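Local coordinates for protein cellulase (Bacillus sp. BG-CS10, PDB 5E09) that probably hydrolyses internal beta-1,4-glucosidic bonds of cellulose, through a family 5 glycoside hydrolase barrel that carries carbohydrate-binding modules behind it, at residues V14-P19 against G54-R59; L192-T197 against A221-Y226; L203-H208 against H257-A262; I265-G270 against R303-M308. All coordinates share one frame; numbering follows the deposited sequence.

How the interactions relate
All four contacts belong to the closed barrel of eight parallel strands. Interaction 1 comes first in the chain, joining the loop before strand 20-23 to the start of strand 57-60. Interaction 2 pairs strands 190-193 and 219-225, and interaction 4, the last, pairs strands 267-272 and 306-311; their centres lie about 10 Å apart because strands 219-225 and 267-272 are neighbours. Interaction 3, whose segments alternate with those of interaction 2, packs helices 201-214 and 243-261 outside those strands, its centre about 11 Å from interaction 2. Interactions 1 and 4, centres about 10 Å apart, meet where the barrel closes, with Gln18 reaching His307. Together the four build neighbouring strands and outer helices of the catalytic barrel.

Interaction 1 of 4, residues V14-P19 against G54-R59; sequences VADMQP and GYKSIR
Asp16 and Lys56 meet in a salt bridge, with Lys56 NZ 2.6 Å from Asp16 OD1. The ammonium approaches from above the carboxylate plane, 45° out of it, and the two side chains cross at about a right angle. Two bends in the lysine chain lay it along the backbone of the loop, where Lys56 CE passes 3.5 Å from Gln18 O. Deeper in, Ser57 OG hydrogen-bonds to Met17 O at 2.8 Å and also touches CB of Met17, a selenomethionine. Pro19 O takes Lys56 N at 2.9 Å, and Ser57 N more weakly at 3.3 Å. The same oxygen lies near the plane of the Tyr55 ring, at its edge, while Pro19 CG packs on Tyr55 CD1 at 3.8 Å. The backbone is set up for this on both sides: a type I turn from Ala15 to Gln18 followed by a cis peptide before Pro19, and a Schellman motif at Gly54 that releases the chain from its helix. Asp16 OD2 bonds Tyr97 OH; an alanine here would probably leave both that hydroxyl and the Lys56 ammonium without their mate. The contact ties the loop before the first TIM-barrel strand to the start of the second, at their N-terminal ends. Around this, Gln18 bonds to the backbone of Val305 and His307, Tyr55 and Pro19 touch helix 326-337, and Ser57 enters strand 57-60 between strands 20-23 and 97-100.

Interaction 2 of 4, residues L192-T197 against A221-Y226; sequences LPTLET and ATVHYY
Thr197 sits over one face of the His224 ring. Its CB lies 3.8 Å from the ring centroid and 19° off the normal, a CH-pi contact offset toward the rim of the ring, with CG2 reaching over the CE1 side. With chi1 at 62°, OG1 falls between the backbone N and the carbonyl carbon of Thr197, and from there it gives a hydrogen bond to Glu196 O at 2.7 Å. The backbones lock the pair in place: His224 N bonds Thr197 O at 3.0 Å, in the carbonyl plane and on a lone pair, with an N-H...O angle of 162°. His224 ND1 is hydrogen-bonded to Glu149 OE2, so the CH-pi contact and the Glu149 carboxylate together probably restrain the turn of the ring. Where strand 190-193 ends, Thr222 N bonds Leu192 O at 2.9 Å in the parallel pairing. Thr222 CG2 lies across the chain at Pro193 CA, 3.6 Å away, while its OG1 turns to Val268 O in the next strand. Val223 CG1 meets Thr194 OG1 at 3.6 Å, and that hydroxyl bonds Ala198 O. His224 stands near the C-terminal end of strand 219-225, the end where family 5 enzymes keep their active site. Both strands belong to one beta-alpha-beta unit of the TIM barrel, linked by helix 201-214. Leu192 packs outward on helix 161-181, and Leu192 and Thr194 on helix 201-214.

Interaction 3 of 4, residues L203-H208 against H257-A262; sequences LLNRLH and HNTFTA
Two helical segments, one with Leu204 and His208 and the other with Thr259 and Phe260, run nearly parallel, their axes 10.0 Å apart at closest approach and inclined by 15°. Helix 257-261 widens into a pi-type turn, closed by Ala262 N bonding to His257 O at 2.7 Å. The other segment keeps regular helical bonds, including His208 N to Leu204 O. No hydrogen bond crosses between them, so side-chain packing carries the contact. Phe260 does most of it. Its CG is anti to its own carbonyl carbon (chi1 -65°), and the ring reaches across to the neighbouring helix. Leu204 CD2 comes to the ring edge in plane, 3.6 Å from Phe260 CE2, while Phe260 CZ meets Leu207 CD2 at 3.5 Å. These are outer helices of the TIM barrel, 201-214 and 243-261, standing side by side over the strands: Leu207 and Phe260 both rest on Ala221, and Phe260 on Val267 as well. With an alanine in place of Phe260, a gap would probably open between Leu204, Leu207 and the strands beneath. Farther from the sheet, Thr259 CG2 covers the centre of one Phe260 face and packs against Leu204 CB at 4.0 Å, its hydroxyl being held by Arg255 O and Gln201. The His208 ring takes Thr259 O over one face, and His208 CB lies 4.0 Å from Phe260 CE1.

Interaction 4 of 4, residues I265-G270 against R303-M308; sequences IPVVLG and RDVTHM
Two neighbouring parallel strands of the barrel, 267-272 and 306-311, pair here through Val268 beside Thr306 and Leu269 beside His307; helix 286-302 connects them. The short segments run 16° apart. Both the N-H and the C=O of Leu269 are bonded to the other strand: its N bonds Thr306 O at 2.8 Å, almost in line with that carbonyl, and its O accepts Met308 N at 3.0 Å. The bond from Thr306 N to Val267 O is weak, at 3.3 Å. Before the strands come together, a water bridges them, accepting from Val267 N and donating to Asp304 O, 3.1 Å from each. Asp304, with positive phi, belongs to the Schellman motif that ends the helix and turns the chain into the strand. On the face with Val268 and Thr306, Val268 CG1 touches SE of Met308, a selenomethionine, at 3.8 Å, and the two side chains cross at a slant. On the other face Leu269 CB packs on Val305 CG1 at 3.8 Å, and Leu269 and Val305 both lean on Leu300 of the helix. His307 gives only its CB to Leu269; with CG between the backbone N and the carbonyl carbon (chi1 55°), the ring lies clear of Leu269 and meets Phe272. Thr306 OG1 bonds Val14 O. The His307 backbone pairs with Gly20, so strand 306-311 joins strand 20-23 as well. A strand, an outer helix and a parallel strand beside the first form the beta-alpha-beta crossover, the repeating element of the TIM barrel, and here its last strand closes the ring.

Interaction 1 of 4, residues V14-P19 against G54-R59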
# COMPACT_ATOMS: atom_id res chain seq x y z
N VAL A 14 11.97 -1.78 19.60
CA VAL A 14 11.40 -1.50 18.28
C VAL A 14 11.98 -2.42 17.20
O VAL A 14 11.25 -2.86 16.31
CB VAL A 14 11.61 -0.02 17.89
CG1 VAL A 14 11.36 0.20 16.39
CG2 VAL A 14 10.71 0.88 18.72
N ALA A 15 13.28 -2.71 17.28
CA ALA A 15 13.89 -3.63 16.32
C ALA A 15 13.26 -5.02 16.42
O ALA A 15 13.11 -5.71 15.42
CB ALA A 15 15.39 -3.71 16.55
N ASP A 16 12.81 -5.38 17.60
CA ASP A 16 12.19 -6.65 17.85
C ASP A 16 10.78 -6.77 17.28
O ASP A 16 10.19 -7.82 17.33
CB ASP A 16 12.22 -6.97 19.32
CG ASP A 16 12.10 -8.43 19.59
OD1 ASP A 16 12.64 -9.22 18.81
OD2 ASP A 16 11.49 -8.80 20.59
N MSE A 17 10.23 -5.69 16.79
CA MSE A 17 8.92 -5.72 16.20
C MSE A 17 8.93 -6.03 14.73
O MSE A 17 7.86 -6.30 14.24
CB MSE A 17 8.25 -4.37 16.37
CG MSE A 17 7.92 -3.93 17.78
SE MSE A 17 7.39 -2.04 17.78
CE MSE A 17 5.57 -2.25 17.15
N GLN A 18 10.06 -6.00 14.05
CA GLN A 18 10.18 -6.22 12.62
C GLN A 18 9.86 -7.68 12.26
O GLN A 18 10.47 -8.59 12.81
CB GLN A 18 11.59 -5.85 12.17
CG GLN A 18 11.79 -5.69 10.67
CD GLN A 18 11.18 -4.41 10.13
OE1 GLN A 18 9.99 -4.13 10.32
NE2 GLN A 18 12.00 -3.62 9.45
N PRO A 19 8.90 -7.91 11.34
CA PRO A 19 7.99 -6.95 10.70
C PRO A 19 6.61 -6.95 11.35
O PRO A 19 6.30 -7.82 12.16
CB PRO A 19 7.91 -7.48 9.28
CG PRO A 19 7.95 -8.97 9.47
CD PRO A 19 8.86 -9.22 10.67
N GLY A 54 5.33 -15.24 10.17
CA GLY A 54 6.60 -14.63 10.50
C GLY A 54 6.52 -13.20 11.00
O GLY A 54 7.54 -12.58 11.30
N TYR A 55 5.30 -12.66 11.07
CA TYR A 55 5.09 -11.31 11.59
C TYR A 55 5.29 -11.30 13.10
O TYR A 55 4.78 -12.18 13.80
CB TYR A 55 3.70 -10.79 11.22
CG TYR A 55 3.63 -10.33 9.78
CD1 TYR A 55 4.16 -9.11 9.40
CD2 TYR A 55 3.05 -11.14 8.80
CE1 TYR A 55 4.11 -8.69 8.09
CE2 TYR A 55 3.00 -10.73 7.48
CZ TYR A 55 3.53 -9.50 7.13
OH TYR A 55 3.48 -9.07 5.83
N LYS A 56 6.03 -10.32 13.60
CA LYS A 56 6.35 -10.27 15.02
C LYS A 56 5.63 -9.15 15.77
O LYS A 56 5.83 -8.96 16.97
CB LYS A 56 7.86 -10.13 15.21
CG LYS A 56 8.63 -11.37 14.77
CD LYS A 56 9.80 -11.64 15.69
CE LYS A 56 10.68 -10.42 15.82
NZ LYS A 56 11.79 -10.69 16.78
N SER A 57 4.78 -8.40 15.08
CA SER A 57 3.98 -7.38 15.75
C SER A 57 2.74 -7.05 14.94
O SER A 57 2.71 -7.20 13.72
CB SER A 57 4.79 -6.11 16.01
OG SER A 57 5.27 -5.55 14.81
N ILE A 58 1.70 -6.61 15.64
CA ILE A 58 0.45 -6.31 14.99
C ILE A 58 -0.07 -4.96 15.46
O ILE A 58 -0.03 -4.64 16.65
CB ILE A 58 -0.59 -7.43 15.26
CG1 ILE A 58 -1.93 -7.11 14.58
CG2 ILE A 58 -0.78 -7.65 16.75
CD1 ILE A 58 -3.00 -8.16 14.84
N ARG A 59 -0.53 -4.15 14.51
CA ARG A 59 -1.16 -2.89 14.83
C ARG A 59 -2.67 -3.09 14.78
O ARG A 59 -3.20 -3.68 13.84
CB ARG A 59 -0.73 -1.80 13.85
CG ARG A 59 -1.29 -0.40 14.14
CD ARG A 59 -0.39 0.64 13.48
NE ARG A 59 -0.89 2.01 13.60
CZ ARG A 59 -1.66 2.60 12.70
NH1 ARG A 59 -2.05 1.95 11.61
NH2 ARG A 59 -2.05 3.86 12.88

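Interaction 2 of 4, residues L192-T197 against A221-Y226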
# COMPACT_ATOMS: atom_id res chain seq x y z
N LEU A 192 4.21 8.26 18.99
CA LEU A 192 3.72 9.59 18.64
C LEU A 192 3.88 9.87 17.15
O LEU A 192 4.93 9.59 16.57
CB LEU A 192 4.45 10.66 19.44
CG LEU A 192 4.43 10.50 20.95
CD1 LEU A 192 5.35 11.53 21.61
CD2 LEU A 192 3.00 10.62 21.46
N PRO A 193 2.83 10.42 16.54
CA PRO A 193 2.82 10.74 15.11
C PRO A 193 3.29 12.15 14.78
O PRO A 193 3.10 13.08 15.57
CB PRO A 193 1.34 10.57 14.75
CG PRO A 193 0.62 11.00 16.00
CD PRO A 193 1.50 10.61 17.16
N THR A 194 3.90 12.30 13.61
CA THR A 194 4.03 13.60 12.99
C THR A 194 2.64 14.03 12.55
O THR A 194 1.72 13.21 12.50
CB THR A 194 4.98 13.59 11.77
OG1 THR A 194 4.55 12.59 10.84
CG2 THR A 194 6.42 13.29 12.19
N LEU A 195 2.48 15.31 12.23
CA LEU A 195 1.24 15.82 11.66
C LEU A 195 0.92 15.08 10.36
O LEU A 195 1.76 15.02 9.46
CB LEU A 195 1.35 17.33 11.41
CG LEU A 195 0.05 18.06 11.07
CD1 LEU A 195 -0.95 17.95 12.22
CD2 LEU A 195 0.34 19.51 10.75
N GLU A 196 -0.29 14.51 10.29
CA GLU A 196 -0.75 13.73 9.14
C GLU A 196 0.11 12.48 8.90
O GLU A 196 0.08 11.91 7.81
CB GLU A 196 -0.77 14.59 7.87
CG GLU A 196 -1.90 15.59 7.81
CD GLU A 196 -1.73 16.58 6.67
OE1 GLU A 196 -0.68 16.55 5.99
OE2 GLU A 196 -2.65 17.40 6.45
N THR A 197 0.85 12.07 9.93
CA THR A 197 1.91 11.06 9.81
C THR A 197 2.75 11.24 8.55
O THR A 197 3.16 10.26 7.93
CB THR A 197 1.36 9.62 9.83
OG1 THR A 197 0.48 9.41 8.71
CG2 THR A 197 0.61 9.34 11.13
N ALA A 221 8.77 7.35 17.46
CA ALA A 221 8.21 8.18 16.41
C ALA A 221 7.52 7.29 15.38
O ALA A 221 7.99 6.20 15.09
CB ALA A 221 9.30 9.02 15.75
N THR A 222 6.39 7.75 14.83
CA THR A 222 5.78 6.98 13.76
C THR A 222 5.41 7.82 12.55
O THR A 222 4.94 8.95 12.67
CB THR A 222 4.52 6.23 14.23
OG1 THR A 222 4.00 5.47 13.13
CG2 THR A 222 3.45 7.20 14.73
N VAL A 223 5.64 7.24 11.37
CA VAL A 223 5.21 7.89 10.14
C VAL A 223 4.57 6.86 9.22
O VAL A 223 4.65 5.66 9.48
CB VAL A 223 6.38 8.59 9.41
CG1 VAL A 223 6.82 9.83 10.17
CG2 VAL A 223 7.55 7.65 9.21
N HIS A 224 3.91 7.35 8.18
CA HIS A 224 3.25 6.50 7.20
C HIS A 224 3.82 6.78 5.82
O HIS A 224 4.31 7.88 5.56
CB HIS A 224 1.74 6.73 7.19
CG HIS A 224 1.05 6.25 8.43
ND1 HIS A 224 -0.30 6.44 8.65
CD2 HIS A 224 1.52 5.60 9.52
CE1 HIS A 224 -0.63 5.92 9.82
NE2 HIS A 224 0.46 5.40 10.37
N TYR A 225 3.76 5.80 4.93
CA TYR A 225 4.29 5.97 3.58
C TYR A 225 3.57 5.10 2.56
O TYR A 225 3.43 3.90 2.76
CB TYR A 225 5.79 5.67 3.55
CG TYR A 225 6.43 6.04 2.25
CD1 TYR A 225 6.71 7.37 1.95
CD2 TYR A 225 6.75 5.08 1.30
CE1 TYR A 225 7.30 7.73 0.76
CE2 TYR A 225 7.33 5.42 0.10
CZ TYR A 225 7.61 6.75 -0.16
OH TYR A 225 8.20 7.11 -1.35
N TYR A 226 3.12 5.70 1.47
CA TYR A 226 2.32 4.98 0.49
C TYR A 226 2.84 5.16 -0.92
O TYR A 226 2.13 4.90 -1.89
CB TYR A 226 0.86 5.42 0.57
CG TYR A 226 0.13 4.78 1.73
CD1 TYR A 226 -0.46 3.53 1.59
CD2 TYR A 226 0.05 5.42 2.96
CE1 TYR A 226 -1.11 2.93 2.65
CE2 TYR A 226 -0.60 4.82 4.03
CZ TYR A 226 -1.18 3.57 3.86
OH TYR A 226 -1.84 2.97 4.91

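Interaction 3 of 4, residues L203-H208 against H257-A262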
# COMPACT_ATOMS: atom_id res chain seq x y z
N LEU A 203 7.67 18.89 9.89
CA LEU A 203 6.86 18.01 10.71
C LEU A 203 7.74 17.09 11.56
O LEU A 203 7.51 16.91 12.76
CB LEU A 203 5.91 17.20 9.82
CG LEU A 203 5.09 18.04 8.84
CD1 LEU A 203 4.20 17.16 7.99
CD2 LEU A 203 4.27 19.09 9.56
N LEU A 204 8.76 16.53 10.92
CA LEU A 204 9.72 15.69 11.63
C LEU A 204 10.34 16.45 12.80
O LEU A 204 10.39 15.95 13.93
CB LEU A 204 10.82 15.19 10.69
CG LEU A 204 10.36 14.28 9.54
CD1 LEU A 204 11.54 13.91 8.66
CD2 LEU A 204 9.66 13.03 10.08
N ASN A 205 10.78 17.67 12.52
CA ASN A 205 11.40 18.52 13.54
C ASN A 205 10.47 18.80 14.71
O ASN A 205 10.90 18.77 15.85
CB ASN A 205 11.85 19.84 12.93
CG ASN A 205 13.08 19.69 12.06
OD1 ASN A 205 13.89 18.78 12.27
ND2 ASN A 205 13.23 20.57 11.07
N ARG A 206 9.20 19.06 14.42
CA ARG A 206 8.26 19.40 15.48
C ARG A 206 7.93 18.20 16.36
O ARG A 206 7.78 18.33 17.58
CB ARG A 206 7.00 20.00 14.88
CG ARG A 206 7.31 21.27 14.12
CD ARG A 206 6.08 22.02 13.74
NE ARG A 206 5.91 23.22 14.56
CZ ARG A 206 6.15 24.45 14.12
NH1 ARG A 206 6.56 24.65 12.88
NH2 ARG A 206 5.97 25.49 14.93
N LEU A 207 7.81 17.02 15.74
CA LEU A 207 7.66 15.81 16.54
C LEU A 207 8.89 15.63 17.42
O LEU A 207 8.79 15.30 18.61
CB LEU A 207 7.45 14.59 15.64
CG LEU A 207 7.49 13.25 16.39
CD1 LEU A 207 6.43 13.21 17.46
CD2 LEU A 207 7.31 12.10 15.42
N HIS A 208 10.06 15.86 16.83
CA HIS A 208 11.34 15.78 17.54
C HIS A 208 11.35 16.68 18.77
O HIS A 208 11.73 16.26 19.87
CB HIS A 208 12.48 16.15 16.59
CG HIS A 208 13.84 15.83 17.12
ND1 HIS A 208 14.04 15.00 18.20
CD2 HIS A 208 15.07 16.23 16.71
CE1 HIS A 208 15.34 14.90 18.44
NE2 HIS A 208 15.98 15.63 17.55
N HIS A 257 15.65 9.09 8.95
CA HIS A 257 16.79 8.51 9.66
C HIS A 257 17.63 9.58 10.35
O HIS A 257 17.99 9.43 11.52
CB HIS A 257 17.65 7.71 8.69
CG HIS A 257 18.88 7.13 9.31
ND1 HIS A 257 18.88 5.92 9.97
CD2 HIS A 257 20.15 7.60 9.39
CE1 HIS A 257 20.10 5.66 10.42
NE2 HIS A 257 20.88 6.67 10.08
N ASN A 258 17.93 10.66 9.64
CA ASN A 258 18.74 11.74 10.21
C ASN A 258 18.07 12.39 11.41
O ASN A 258 18.73 12.69 12.41
CB ASN A 258 19.02 12.81 9.15
CG ASN A 258 19.77 12.27 7.96
OD1 ASN A 258 20.49 11.27 8.07
ND2 ASN A 258 19.61 12.92 6.81
N THR A 259 16.76 12.61 11.32
CA THR A 259 16.08 13.32 12.40
C THR A 259 15.90 12.46 13.65
O THR A 259 16.11 12.94 14.76
CB THR A 259 14.71 13.83 11.94
OG1 THR A 259 14.89 14.70 10.81
CG2 THR A 259 14.02 14.60 13.06
N PHE A 260 15.51 11.20 13.49
CA PHE A 260 15.17 10.37 14.64
C PHE A 260 16.15 9.22 14.92
O PHE A 260 16.78 9.18 15.98
CB PHE A 260 13.77 9.79 14.48
CG PHE A 260 12.69 10.83 14.47
CD1 PHE A 260 12.35 11.50 15.63
CD2 PHE A 260 11.99 11.11 13.30
CE1 PHE A 260 11.34 12.45 15.63
CE2 PHE A 260 10.98 12.06 13.30
CZ PHE A 260 10.66 12.73 14.46
N THR A 261 16.25 8.29 13.98
CA THR A 261 17.06 7.08 14.18
C THR A 261 18.53 7.40 14.48
O THR A 261 19.16 6.74 15.31
CB THR A 261 16.98 6.16 12.94
OG1 THR A 261 15.63 5.69 12.79
CG2 THR A 261 17.90 4.96 13.09
N ALA A 262 19.08 8.41 13.81
CA ALA A 262 20.46 8.83 14.03
C ALA A 262 20.68 9.27 15.48
O ALA A 262 21.72 9.01 16.07
CB ALA A 262 20.84 9.94 13.07

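Interaction 4 of 4, residues I265-G270 against R303-M308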
# COMPACT_ATOMS: atom_id res chain seq x y z
N ILE A 265 16.08 8.20 18.91
CA ILE A 265 14.68 7.84 18.66
C ILE A 265 14.36 6.83 17.55
O ILE A 265 14.63 7.08 16.37
CB ILE A 265 13.92 9.15 18.37
CG1 ILE A 265 14.35 10.23 19.37
CG2 ILE A 265 12.42 8.92 18.39
CD1 ILE A 265 13.66 11.56 19.17
N PRO A 266 13.77 5.70 17.93
CA PRO A 266 13.41 4.64 16.98
C PRO A 266 12.15 5.00 16.20
O PRO A 266 11.26 5.67 16.74
CB PRO A 266 13.18 3.43 17.88
CG PRO A 266 12.68 4.02 19.15
CD PRO A 266 13.40 5.34 19.31
N VAL A 267 12.07 4.56 14.95
CA VAL A 267 10.96 4.89 14.09
C VAL A 267 10.14 3.66 13.70
O VAL A 267 10.70 2.60 13.39
CB VAL A 267 11.45 5.60 12.80
CG1 VAL A 267 10.28 5.92 11.87
CG2 VAL A 267 12.23 6.85 13.16
N VAL A 268 8.82 3.80 13.76
CA VAL A 268 7.90 2.82 13.21
C VAL A 268 7.15 3.40 12.01
O VAL A 268 6.42 4.41 12.12
CB VAL A 268 6.88 2.32 14.25
CG1 VAL A 268 5.84 1.44 13.59
CG2 VAL A 268 7.59 1.56 15.38
N LEU A 269 7.37 2.78 10.86
CA LEU A 269 6.55 3.02 9.69
C LEU A 269 5.21 2.32 9.92
O LEU A 269 5.02 1.19 9.50
CB LEU A 269 7.24 2.51 8.42
CG LEU A 269 6.55 2.82 7.09
CD1 LEU A 269 6.32 4.31 6.94
CD2 LEU A 269 7.38 2.30 5.94
N GLY A 270 4.30 2.99 10.62
CA GLY A 270 3.10 2.35 11.11
C GLY A 270 2.14 1.84 10.05
O GLY A 270 1.34 0.94 10.31
N ARG A 303 18.02 1.47 7.05
CA ARG A 303 17.86 2.57 7.99
C ARG A 303 17.17 2.20 9.31
O ARG A 303 16.69 3.09 10.03
CB ARG A 303 17.10 3.71 7.32
CG ARG A 303 17.92 4.45 6.27
CD ARG A 303 17.02 5.11 5.24
NE ARG A 303 17.79 5.64 4.12
CZ ARG A 303 18.20 4.92 3.09
NH1 ARG A 303 17.93 3.62 3.03
NH2 ARG A 303 18.89 5.49 2.11
N ASP A 304 17.14 0.91 9.63
CA ASP A 304 16.55 0.41 10.88
C ASP A 304 15.13 0.91 11.16
O ASP A 304 14.76 1.17 12.31
CB ASP A 304 17.43 0.78 12.08
CG ASP A 304 18.81 0.15 12.01
OD1 ASP A 304 18.94 -0.94 11.39
OD2 ASP A 304 19.76 0.75 12.56
N VAL A 305 14.33 1.04 10.10
CA VAL A 305 12.93 1.40 10.27
C VAL A 305 12.07 0.15 10.38
O VAL A 305 11.96 -0.62 9.43
CB VAL A 305 12.41 2.26 9.11
CG1 VAL A 305 10.93 2.58 9.31
CG2 VAL A 305 13.22 3.54 8.99
N THR A 306 11.46 -0.05 11.55
CA THR A 306 10.50 -1.13 11.72
C THR A 306 9.24 -0.77 10.94
O THR A 306 8.72 0.33 11.08
CB THR A 306 10.17 -1.37 13.20
OG1 THR A 306 11.26 -2.07 13.81
CG2 THR A 306 8.91 -2.19 13.35
N HIS A 307 8.76 -1.68 10.09
CA HIS A 307 7.63 -1.37 9.22
C HIS A 307 6.43 -2.28 9.47
O HIS A 307 6.58 -3.42 9.92
CB HIS A 307 8.06 -1.46 7.76
CG HIS A 307 8.68 -2.78 7.39
ND1 HIS A 307 7.94 -3.94 7.28
CD2 HIS A 307 9.96 -3.11 7.14
CE1 HIS A 307 8.75 -4.93 6.97
NE2 HIS A 307 9.98 -4.46 6.88
N MSE A 308 5.24 -1.78 9.16
CA MSE A 308 3.99 -2.49 9.40
C MSE A 308 3.01 -2.35 8.22
O MSE A 308 2.49 -1.26 7.96
CB MSE A 308 3.32 -1.97 10.68
CG MSE A 308 4.27 -1.87 11.87
SE MSE A 308 3.34 -1.44 13.50
CE MSE A 308 2.71 -3.23 13.97
O HOH W 1 14.89 3.66 14.14